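PDB 3PZ6: leucyl-tRNA synthetase from Giardia intestinalis, which probably charges tRNA(Leu) with leucine at the expense of ATP, this chain being its CP1 editing domain, the part that hydrolyses wrongly charged tRNA. Local coordinates for residues M92-T96 and A159-Y164; L152-V157 and I167-P171; L226-P232 and T271-M276; S238-C243 and I260-C264. The protein carries 2 engineered substitutions. All blocks are in the same frame, centred on the assembly; numbering follows the deposited sequence.

Contact 1 (M92-T96 and A159-Y164)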
loop_
_atom_site.group_PDB
_atom_site.type_symbol
_atom_site.label_atom_id
_atom_site.label_comp_id
_atom_site.label_asym_id
_atom_site.label_seq_id
_atom_site.Cartn_x
_atom_site.Cartn_y
_atom_site.Cartn_z
ATOM N N MET A 92 6.416 -5.394 5.195
ATOM C CA MET A 92 5.060 -5.525 4.650
ATOM C C MET A 92 3.965 -5.892 5.657
ATOM O O MET A 92 2.787 -5.617 5.429
ATOM C CB MET A 92 5.035 -6.464 3.440
ATOM C CG MET A 92 5.568 -5.843 2.138
ATOM S SD MET A 92 4.882 -4.206 1.747
ATOM C CE MET A 92 6.223 -3.147 2.279
ATOM N N VAL A 93 4.349 -6.496 6.771
ATOM C CA VAL A 93 3.393 -6.828 7.820
ATOM C C VAL A 93 3.008 -5.604 8.677
ATOM O O VAL A 93 2.106 -5.682 9.511
ATOM C CB VAL A 93 3.908 -8.021 8.687
ATOM C CG1 VAL A 93 5.284 -7.719 9.269
ATOM C CG2 VAL A 93 2.906 -8.395 9.786
ATOM N N GLY A 94 3.681 -4.476 8.452
ATOM C CA GLY A 94 3.448 -3.254 9.229
ATOM C C GLY A 94 2.656 -2.167 8.523
ATOM O O GLY A 94 2.535 -1.049 9.038
ATOM N N GLN A 95 2.114 -2.487 7.352
ATOM C CA GLN A 95 1.304 -1.549 6.563
ATOM C C GLN A 95 0.056 -1.040 7.276
ATOM O O GLN A 95 -0.783 -1.826 7.728
ATOM C CB GLN A 95 0.868 -2.198 5.259
ATOM C CG GLN A 95 1.970 -2.398 4.258
ATOM C CD GLN A 95 1.511 -3.261 3.135
ATOM O OE1 GLN A 95 1.385 -4.479 3.281
ATOM N NE2 GLN A 95 1.218 -2.640 2.005
ATOM N N THR A 96 -0.063 0.282 7.350
ATOM C CA THR A 96 -1.226 0.934 7.942
ATOM C C THR A 96 -2.134 1.558 6.879
ATOM O O THR A 96 -3.303 1.852 7.137
ATOM C CB THR A 96 -0.791 2.058 8.874
ATOM O OG1 THR A 96 0.004 2.977 8.127
ATOM C CG2 THR A 96 0.013 1.517 10.035
ATOM N N ALA A 159 -4.292 -5.567 2.119
ATOM C CA ALA A 159 -2.836 -5.534 2.068
ATOM C C ALA A 159 -2.227 -6.868 2.471
ATOM O O ALA A 159 -2.492 -7.380 3.557
ATOM C CB ALA A 159 -2.289 -4.425 2.936
ATOM N N PRO A 160 -1.391 -7.437 1.599
ATOM C CA PRO A 160 -0.760 -8.703 1.931
ATOM C C PRO A 160 0.091 -8.619 3.202
ATOM O O PRO A 160 0.717 -7.585 3.465
ATOM C CB PRO A 160 0.124 -8.983 0.714
ATOM C CG PRO A 160 0.298 -7.687 0.050
ATOM C CD PRO A 160 -0.935 -6.913 0.298
ATOM N N LEU A 161 0.066 -9.706 3.980
ATOM C CA LEU A 161 0.881 -9.905 5.194
ATOM C C LEU A 161 0.492 -9.052 6.401
ATOM O O LEU A 161 0.795 -9.414 7.541
ATOM C CB LEU A 161 2.377 -9.774 4.884
ATOM C CG LEU A 161 3.160 -11.035 4.488
ATOM C CD1 LEU A 161 2.324 -12.071 3.724
ATOM C CD2 LEU A 161 4.391 -10.635 3.691
ATOM N N SER A 162 -0.180 -7.932 6.150
ATOM C CA SER A 162 -0.730 -7.084 7.207
ATOM C C SER A 162 -1.841 -7.810 7.989
ATOM O O SER A 162 -2.659 -8.524 7.395
ATOM C CB SER A 162 -1.271 -5.793 6.599
ATOM O OG SER A 162 -1.734 -4.905 7.598
ATOM N N PRO A 163 -1.850 -7.665 9.326
ATOM C CA PRO A 163 -2.957 -8.172 10.138
ATOM C C PRO A 163 -4.231 -7.347 9.974
ATOM O O PRO A 163 -5.296 -7.771 10.413
ATOM C CB PRO A 163 -2.433 -8.035 11.574
ATOM C CG PRO A 163 -1.358 -7.023 11.492
ATOM C CD PRO A 163 -0.722 -7.220 10.162
ATOM N N TYR A 164 -4.123 -6.172 9.362
ATOM C CA TYR A 164 -5.297 -5.347 9.107
ATOM C C TYR A 164 -6.130 -5.937 7.971
ATOM O O TYR A 164 -5.596 -6.270 6.914
ATOM C CB TYR A 164 -4.882 -3.908 8.794
ATOM C CG TYR A 164 -4.327 -3.158 9.987
ATOM C CD1 TYR A 164 -5.076 -3.021 11.159
ATOM C CD2 TYR A 164 -3.060 -2.578 9.942
ATOM C CE1 TYR A 164 -4.578 -2.327 12.257
ATOM C CE2 TYR A 164 -2.554 -1.879 11.032
ATOM C CZ TYR A 164 -3.314 -1.760 12.191
ATOM O OH TYR A 164 -2.821 -1.066 13.284
#
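Two loops meet here, and Ser162 and Gln95 make the hydrogen bond between them. Ser162 OG donates to Gln95 O at 3.2 Å, in the carbonyl plane and on a lone pair. The hydroxyl lies opposite the backbone N (chi1 -176°), which swings it over to the other loop. From there it also accepts from Tyr164 N, closing an ST turn. Gln95 O lies in the plane of the Tyr164 ring, at its edge, 3.3 Å from Tyr164 CD2. The ring's OH bonds to Ser224 O. The inner side of the contact is buried. There the side chain of Gln95 lies against Ala159 CB and, with Met92 and Pro160, packs on strand 10-18. Val93 belongs to the packed part too. Its CG2 rests on Leu161 O and meets Pro163 CD at 3.8 Å, the two side chains crossing at about a right angle. The solvent side is looser: Pro163 is exposed, and Leu161 and Ser162 are partly so. Met92-Thr96 directly follows the threonine-containing TxRPET sequence, which probably corresponds to the threonine-rich region of the CP1 editing site; 159-164 is the connecting loop of a beta hairpin beside it.

Contact 2 (L152-V157 and I167-P171)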
loop_
_atom_site.group_PDB
_atom_site.type_symbol
_atom_site.label_atom_id
_atom_site.label_comp_id
_atom_site.label_asym_id
_atom_site.label_seq_id
_atom_site.Cartn_x
_atom_site.Cartn_y
_atom_site.Cartn_z
ATOM N N LEU A 152 -8.875 7.000 -6.861
ATOM C CA LEU A 152 -8.196 6.079 -5.947
ATOM C C LEU A 152 -8.250 6.516 -4.488
ATOM O O LEU A 152 -8.321 5.682 -3.582
ATOM C CB LEU A 152 -6.735 5.892 -6.358
ATOM C CG LEU A 152 -6.481 5.169 -7.673
ATOM C CD1 LEU A 152 -5.034 5.324 -8.042
ATOM C CD2 LEU A 152 -6.860 3.700 -7.566
ATOM N N LEU A 153 -8.220 7.825 -4.266
ATOM C CA LEU A 153 -8.112 8.365 -2.916
ATOM C C LEU A 153 -9.238 7.847 -2.020
ATOM O O LEU A 153 -10.385 7.728 -2.451
ATOM C CB LEU A 153 -8.089 9.893 -2.962
ATOM C CG LEU A 153 -7.120 10.609 -2.019
ATOM C CD1 LEU A 153 -5.660 10.261 -2.337
ATOM C CD2 LEU A 153 -7.327 12.122 -2.073
ATOM N N LEU A 154 -8.885 7.508 -0.784
ATOM C CA LEU A 154 -9.823 6.968 0.211
ATOM C C LEU A 154 -10.546 5.669 -0.220
ATOM O O LEU A 154 -11.642 5.378 0.246
ATOM C CB LEU A 154 -10.814 8.043 0.680
ATOM C CG LEU A 154 -10.232 9.429 0.972
ATOM C CD1 LEU A 154 -11.340 10.402 1.306
ATOM C CD2 LEU A 154 -9.176 9.397 2.084
ATOM N N ALA A 155 -9.914 4.901 -1.104
ATOM C CA ALA A 155 -10.358 3.546 -1.405
ATOM C C ALA A 155 -9.794 2.592 -0.359
ATOM O O ALA A 155 -8.892 2.962 0.400
ATOM C CB ALA A 155 -9.899 3.133 -2.786
ATOM N N THR A 156 -10.329 1.375 -0.307
ATOM C CA THR A 156 -9.826 0.374 0.625
ATOM C C THR A 156 -9.221 -0.798 -0.117
ATOM O O THR A 156 -9.773 -1.268 -1.114
ATOM C CB THR A 156 -10.906 -0.168 1.583
ATOM O OG1 THR A 156 -11.940 -0.781 0.822
ATOM C CG2 THR A 156 -11.500 0.923 2.410
ATOM N N VAL A 157 -8.083 -1.262 0.377
ATOM C CA VAL A 157 -7.418 -2.401 -0.216
ATOM C C VAL A 157 -7.138 -3.484 0.824
ATOM O O VAL A 157 -7.129 -3.220 2.032
ATOM C CB VAL A 157 -6.122 -1.998 -1.015
ATOM C CG1 VAL A 157 -6.487 -1.175 -2.270
ATOM C CG2 VAL A 157 -5.103 -1.256 -0.138
ATOM N N ILE A 167 -7.069 -1.601 4.473
ATOM C CA ILE A 167 -6.455 -0.297 4.734
ATOM C C ILE A 167 -6.932 0.712 3.698
ATOM O O ILE A 167 -7.520 0.333 2.695
ATOM C CB ILE A 167 -4.903 -0.363 4.771
ATOM C CG1 ILE A 167 -4.344 -0.980 3.485
ATOM C CG2 ILE A 167 -4.421 -1.118 6.012
ATOM C CD1 ILE A 167 -2.815 -1.060 3.440
ATOM N N PHE A 168 -6.671 1.991 3.939
ATOM C CA PHE A 168 -7.118 3.040 3.039
ATOM C C PHE A 168 -6.004 3.615 2.165
ATOM O O PHE A 168 -4.858 3.725 2.584
ATOM C CB PHE A 168 -7.794 4.158 3.831
ATOM C CG PHE A 168 -9.149 3.795 4.344
ATOM C CD1 PHE A 168 -10.288 4.161 3.638
ATOM C CD2 PHE A 168 -9.295 3.083 5.531
ATOM C CE1 PHE A 168 -11.555 3.826 4.109
ATOM C CE2 PHE A 168 -10.557 2.736 6.001
ATOM C CZ PHE A 168 -11.688 3.111 5.294
ATOM N N VAL A 169 -6.363 3.979 0.942
ATOM C CA VAL A 169 -5.465 4.668 0.035
ATOM C C VAL A 169 -5.450 6.140 0.434
ATOM O O VAL A 169 -6.487 6.793 0.428
ATOM C CB VAL A 169 -5.961 4.552 -1.429
ATOM C CG1 VAL A 169 -5.084 5.374 -2.361
ATOM C CG2 VAL A 169 -6.022 3.102 -1.874
ATOM N N LEU A 170 -4.275 6.659 0.765
ATOM C CA LEU A 170 -4.178 8.000 1.315
ATOM C C LEU A 170 -3.296 8.930 0.461
ATOM O O LEU A 170 -2.521 8.453 -0.380
ATOM C CB LEU A 170 -3.686 7.934 2.761
ATOM C CG LEU A 170 -4.526 7.157 3.776
ATOM C CD1 LEU A 170 -3.953 7.396 5.164
ATOM C CD2 LEU A 170 -6.005 7.558 3.737
ATOM N N PRO A 171 -3.424 10.255 0.668
ATOM C CA PRO A 171 -2.729 11.233 -0.150
ATOM C C PRO A 171 -1.280 11.498 0.266
ATOM O O PRO A 171 -1.008 11.840 1.422
ATOM C CB PRO A 171 -3.582 12.500 0.031
ATOM C CG PRO A 171 -4.171 12.362 1.356
ATOM C CD PRO A 171 -4.360 10.899 1.606
#
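The ring of Phe168 lies beside Thr156, the two side chains pointing the same way from a non-hydrogen-bonded pair. Phe168 CB sits 3.8 Å from Ala155 O. CG is 4.0 Å from Ala155 O and stands beside the backbone N (chi1 -73°), and this lays the ring along the neighbouring strand. CD1 comes within 3.8 Å of Leu154 O, which approaches the ring edge in plane. CE1 is 3.4 Å from Thr156 CG2, and CZ at the tip is 3.6 Å from the same methyl. The methyl lies over one ring face, 23° off the normal, a CH-pi contact. Thr156 OG1 points elsewhere and bonds to Tyr21 OH. The strands form an antiparallel beta hairpin in the large mixed sheet of the editing domain, where strand 167-171 also pairs with strand 97-100. Val157 and Ile167 are a hydrogen-bonded pair with both N-H...O bonds made, and Val157 CG2 meets Ile167 CG1 on the face that also carries Val169. Val169 N donates to Ala155 O. Beyond this the first segment turns away in a type II turn, Leu152 to Ala155, whose Leu154 N still reaches Val169 O at 2.8 Å. Val169 CB rests 3.4 Å from Leu152 O, facing the turn.

Contact 3 (L226-P232 and T271-M276)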
loop_
_atom_site.group_PDB
_atom_site.type_symbol
_atom_site.label_atom_id
_atom_site.label_comp_id
_atom_site.label_asym_id
_atom_site.label_seq_id
_atom_site.Cartn_x
_atom_site.Cartn_y
_atom_site.Cartn_z
ATOM N N LEU A 226 2.757 -0.442 13.705
ATOM C CA LEU A 226 2.938 -1.754 14.314
ATOM C C LEU A 226 4.393 -2.036 14.695
ATOM O O LEU A 226 5.296 -1.711 13.926
ATOM C CB LEU A 226 2.435 -2.834 13.352
ATOM C CG LEU A 226 0.988 -3.343 13.440
ATOM C CD1 LEU A 226 0.038 -2.444 14.228
ATOM C CD2 LEU A 226 0.453 -3.618 12.043
ATOM N N PRO A 227 4.622 -2.657 15.874
ATOM C CA PRO A 227 5.952 -3.067 16.346
ATOM C C PRO A 227 6.515 -4.279 15.585
ATOM O O PRO A 227 6.646 -5.372 16.153
ATOM C CB PRO A 227 5.690 -3.442 17.803
ATOM C CG PRO A 227 4.273 -3.862 17.824
ATOM C CD PRO A 227 3.586 -2.936 16.886
ATOM N N ILE A 228 6.847 -4.085 14.311
ATOM C CA ILE A 228 7.238 -5.206 13.449
ATOM C C ILE A 228 8.716 -5.561 13.595
ATOM O O ILE A 228 9.098 -6.726 13.502
ATOM C CB ILE A 228 6.872 -4.973 11.952
ATOM C CG1 ILE A 228 7.470 -3.667 11.425
ATOM C CG2 ILE A 228 5.369 -4.942 11.779
ATOM C CD1 ILE A 228 7.649 -3.639 9.918
ATOM N N ILE A 229 9.534 -4.553 13.847
ATOM C CA ILE A 229 10.969 -4.735 13.926
ATOM C C ILE A 229 11.510 -4.071 15.184
ATOM O O ILE A 229 11.196 -2.909 15.463
ATOM C CB ILE A 229 11.673 -4.169 12.656
ATOM C CG1 ILE A 229 11.297 -5.014 11.428
ATOM C CG2 ILE A 229 13.193 -4.131 12.841
ATOM C CD1 ILE A 229 11.619 -4.384 10.084
ATOM N N GLU A 230 12.298 -4.822 15.948
ATOM C CA GLU A 230 13.016 -4.275 17.082
ATOM C C GLU A 230 14.463 -3.997 16.707
ATOM O O GLU A 230 15.209 -4.894 16.309
ATOM C CB GLU A 230 12.969 -5.221 18.288
ATOM C CG GLU A 230 13.759 -4.695 19.494
ATOM C CD GLU A 230 13.789 -5.649 20.674
ATOM O OE1 GLU A 230 13.091 -6.690 20.648
ATOM O OE2 GLU A 230 14.516 -5.351 21.649
ATOM N N ILE A 231 14.849 -2.739 16.838
ATOM C CA ILE A 231 16.240 -2.361 16.716
ATOM C C ILE A 231 16.827 -2.194 18.121
ATOM O O ILE A 231 16.433 -1.280 18.853
ATOM C CB ILE A 231 16.407 -1.082 15.882
ATOM C CG1 ILE A 231 15.794 -1.283 14.490
ATOM C CG2 ILE A 231 17.876 -0.713 15.778
ATOM C CD1 ILE A 231 15.559 -0.003 13.703
ATOM N N PRO A 232 17.753 -3.098 18.510
ATOM C CA PRO A 232 18.474 -3.002 19.785
ATOM C C PRO A 232 19.057 -1.606 19.979
ATOM O O PRO A 232 19.644 -1.046 19.047
ATOM C CB PRO A 232 19.614 -4.010 19.617
ATOM C CG PRO A 232 19.074 -5.023 18.654
ATOM C CD PRO A 232 18.203 -4.256 17.709
ATOM N N THR A 271 20.870 -4.804 12.295
ATOM C CA THR A 271 20.585 -5.245 13.663
ATOM C C THR A 271 19.115 -5.594 13.919
ATOM O O THR A 271 18.794 -6.198 14.945
ATOM C CB THR A 271 21.033 -4.197 14.701
ATOM O OG1 THR A 271 20.335 -2.971 14.469
ATOM C CG2 THR A 271 22.537 -3.944 14.613
ATOM N N GLY A 272 18.237 -5.224 12.988
ATOM C CA GLY A 272 16.792 -5.393 13.156
ATOM C C GLY A 272 16.333 -6.827 13.303
ATOM O O GLY A 272 16.826 -7.716 12.617
ATOM N N ILE A 273 15.390 -7.046 14.212
ATOM C CA ILE A 273 14.839 -8.378 14.468
ATOM C C ILE A 273 13.328 -8.353 14.320
ATOM O O ILE A 273 12.646 -7.553 14.958
ATOM C CB ILE A 273 15.238 -8.906 15.870
ATOM C CG1 ILE A 273 16.701 -9.358 15.855
ATOM C CG2 ILE A 273 14.326 -10.064 16.307
ATOM C CD1 ILE A 273 17.378 -9.263 17.193
ATOM N N MET A 274 12.817 -9.218 13.455
ATOM C CA MET A 274 11.387 -9.324 13.237
ATOM C C MET A 274 10.678 -9.701 14.528
ATOM O O MET A 274 11.117 -10.590 15.256
ATOM C CB MET A 274 11.089 -10.349 12.142
ATOM C CG MET A 274 11.638 -9.961 10.777
ATOM S SD MET A 274 10.891 -8.472 10.067
ATOM C CE MET A 274 9.235 -9.028 9.685
ATOM N N LYS A 275 9.579 -9.015 14.810
ATOM C CA LYS A 275 8.835 -9.238 16.045
ATOM C C LYS A 275 7.420 -9.678 15.733
ATOM O O LYS A 275 6.705 -10.164 16.602
ATOM C CB LYS A 275 8.819 -7.961 16.890
ATOM C CG LYS A 275 10.178 -7.547 17.429
ATOM C CD LYS A 275 10.395 -8.040 18.852
ATOM C CE LYS A 275 10.931 -9.442 18.898
ATOM N NZ LYS A 275 10.456 -10.073 20.147
ATOM N N MET A 276 7.033 -9.487 14.478
ATOM C CA MET A 276 5.715 -9.857 13.984
ATOM C C MET A 276 5.859 -10.566 12.647
ATOM O O MET A 276 6.914 -10.510 12.014
ATOM C CB MET A 276 4.831 -8.615 13.825
ATOM C CG MET A 276 4.367 -7.999 15.139
ATOM S SD MET A 276 3.510 -6.421 14.940
ATOM C CE MET A 276 2.093 -6.927 13.942
#
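A small two-stranded antiparallel sheet joins 226-232 to 271-276, at the edge of the editing domain. Glu230 and Ile273 are its hydrogen-bonded pair. Glu230 N donates to Ile273 O in a nearly straight bond (169° at the hydrogen), and Ile273 N returns one to Glu230 O. A third bond, Lys275 N to Ile228 O at 2.7 Å, extends the ladder past the strands. Ile229 and Met274 face the interior. Met274 is bent at chi2 and chi3 (-65° and -70°), and the fold in the chain carries SD to Ile229 CG1 at 3.7 Å. Both side chains pack on helix 284-297. Ile229 CG2 lies on Gly272 CA, just after helix 254-271 ends. Glu230 and Lys275 cross on the outer side, their aliphatic parts touching at Glu230 CB and Lys275 CG (3.7 Å). Their charged ends, Glu230 OE1 and Lys275 NZ, stay 4.3 Å apart, too far for a salt bridge. An inverse gamma turn at Pro227 is closed by Ile228 N donating to Leu226 O. Met276 lies against this turn. Its SD is 3.9 Å from Pro227 CG, and its CE meets Leu226 CG at 3.8 Å.

Contact 4 (S238-C243 and I260-C264)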
loop_
_atom_site.group_PDB
_atom_site.type_symbol
_atom_site.label_atom_id
_atom_site.label_comp_id
_atom_site.label_asym_id
_atom_site.label_seq_id
_atom_site.Cartn_x
_atom_site.Cartn_y
_atom_site.Cartn_z
ATOM N N SER A 238 10.651 2.379 15.928
ATOM C CA SER A 238 11.853 3.208 15.812
ATOM C C SER A 238 11.661 4.533 15.105
ATOM O O SER A 238 12.105 5.561 15.606
ATOM C CB SER A 238 12.984 2.423 15.169
ATOM O OG SER A 238 13.458 1.476 16.107
ATOM N N ALA A 239 10.991 4.511 13.958
ATOM C CA ALA A 239 10.714 5.731 13.218
ATOM C C ALA A 239 9.876 6.683 14.069
ATOM O O ALA A 239 10.116 7.888 14.072
ATOM C CB ALA A 239 10.019 5.425 11.891
ATOM N N VAL A 240 8.921 6.124 14.811
ATOM C CA VAL A 240 8.083 6.888 15.731
ATOM C C VAL A 240 8.925 7.466 16.879
ATOM O O VAL A 240 8.949 8.679 17.065
ATOM C CB VAL A 240 6.897 6.028 16.267
ATOM C CG1 VAL A 240 5.998 6.836 17.181
ATOM C CG2 VAL A 240 6.094 5.458 15.115
ATOM N N ARG A 241 9.625 6.603 17.618
ATOM C CA ARG A 241 10.477 7.018 18.751
ATOM C C ARG A 241 11.480 8.117 18.394
ATOM O O ARG A 241 11.601 9.110 19.107
ATOM C CB ARG A 241 11.239 5.829 19.347
ATOM C CG ARG A 241 10.391 4.858 20.144
ATOM C CD ARG A 241 11.239 3.683 20.602
ATOM N NE ARG A 241 10.428 2.538 21.012
ATOM C CZ ARG A 241 10.013 2.315 22.253
ATOM N NH1 ARG A 241 10.330 3.158 23.227
ATOM N NH2 ARG A 241 9.279 1.245 22.521
ATOM N N LEU A 242 12.205 7.929 17.296
ATOM C CA LEU A 242 13.163 8.934 16.857
ATOM C C LEU A 242 12.468 10.208 16.397
ATOM O O LEU A 242 12.921 11.298 16.711
ATOM C CB LEU A 242 14.088 8.382 15.769
ATOM C CG LEU A 242 15.048 7.243 16.144
ATOM C CD1 LEU A 242 16.045 7.017 15.027
ATOM C CD2 LEU A 242 15.783 7.492 17.463
ATOM N N CYS A 243 11.358 10.071 15.677
ATOM C CA CYS A 243 10.589 11.232 15.239
ATOM C C CYS A 243 10.014 12.038 16.400
ATOM O O CYS A 243 9.997 13.266 16.342
ATOM C CB CYS A 243 9.467 10.829 14.281
ATOM S SG CYS A 243 9.995 10.542 12.581
ATOM N N ILE A 260 17.085 10.406 10.366
ATOM C CA ILE A 260 16.402 9.266 10.983
ATOM C C ILE A 260 16.140 8.116 9.995
ATOM O O ILE A 260 16.204 6.946 10.376
ATOM C CB ILE A 260 15.110 9.673 11.739
ATOM C CG1 ILE A 260 14.282 8.433 12.080
ATOM C CG2 ILE A 260 14.282 10.638 10.929
ATOM C CD1 ILE A 260 12.866 8.717 12.463
ATOM N N LYS A 261 15.869 8.449 8.734
ATOM C CA LYS A 261 15.680 7.429 7.699
ATOM C C LYS A 261 16.967 6.645 7.483
ATOM O O LYS A 261 16.933 5.467 7.142
ATOM C CB LYS A 261 15.191 8.050 6.384
ATOM N N GLU A 262 18.096 7.311 7.712
ATOM C CA GLU A 262 19.414 6.703 7.620
ATOM C C GLU A 262 19.635 5.692 8.737
ATOM O O GLU A 262 20.107 4.585 8.488
ATOM C CB GLU A 262 20.494 7.783 7.670
ATOM C CG GLU A 262 21.460 7.718 6.513
ATOM C CD GLU A 262 20.761 7.901 5.180
ATOM O OE1 GLU A 262 20.441 9.061 4.831
ATOM O OE2 GLU A 262 20.528 6.886 4.485
ATOM N N ILE A 263 19.288 6.072 9.962
ATOM C CA ILE A 263 19.378 5.160 11.105
ATOM C C ILE A 263 18.427 3.981 10.929
ATOM O O ILE A 263 18.840 2.829 11.024
ATOM C CB ILE A 263 19.086 5.875 12.444
ATOM C CG1 ILE A 263 20.159 6.922 12.731
ATOM C CG2 ILE A 263 19.007 4.875 13.591
ATOM C CD1 ILE A 263 19.708 7.997 13.687
ATOM N N CYS A 264 17.159 4.276 10.654
ATOM C CA CYS A 264 16.138 3.245 10.543
ATOM C C CYS A 264 16.440 2.202 9.473
ATOM O O CYS A 264 16.332 1.006 9.723
ATOM C CB CYS A 264 14.764 3.870 10.316
ATOM S SG CYS A 264 14.034 4.489 11.827
#
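Ile260 reaches across to Leu242, Cys243 and Ala239, and Ile260 and Leu242 carry much of the contact. Ile260 CG1 stands opposite the backbone N (chi1 167°), and the next torsion is extended too. The side chain therefore runs straight out from its helix and ends in CD1. That methyl lies 3.5 Å from Leu242 CB and also meets Ala239 O and Cys243 SG. Leu242 and Ile260 lie alongside each other, pointing opposite ways. Leu242 holds CG beside its own backbone N, and its chain is extended beyond that. Its CD1 thus lies 3.7 Å from Ile260 CG1 and also touches Ile263 CG2 at 3.9 Å. The segments belong to an antiparallel helix pair, helix 238-245 and helix 254-271; the axes of 238-243 and 260-264 come within 10.1 Å, at 144° between their directions. Along the chain the pair lies between strands 229-230 and 273-274, and helix 192-202 packs beside it through Pro192 and Tyr195. Further along, Cys264 keeps SG beside its own backbone N (chi1 -79°). The sulfur is thereby directed at the start of helix 238-245, 3.7 Å from Ala239 N and near the CB atoms of Ser238 and Ala239. No hydrogen bond crosses this interface. Ile263 turns CG2 opposite its backbone N and CG1 beside it, and both CG2 and CD1 lie near Leu242 CD1.

Overall arrangement
The loop used by contact 1 joins the two strands paired in contact 2. Contact 2 pairs the strands, and contact 1 places the loop against 92-96. Their centres are 14 Å apart, and Ile167 CD1 packs on Ala159 CB. Contact 3 lies about 15 Å from contact 1, centre to centre, and touches it where Ile228 CG2 meets Val93 CG1 at 3.7 Å. Contact 4 is nested in the chain loop that contact 3 closes, 13 Å from it between centres, with Ile231 CD1 near Ser238 OG. Contacts 2 and 4 are far apart, about 25 Å between centres. Segment 92-96 of contact 1 directly follows the sequence that probably corresponds to the threonine-rich part of the editing site.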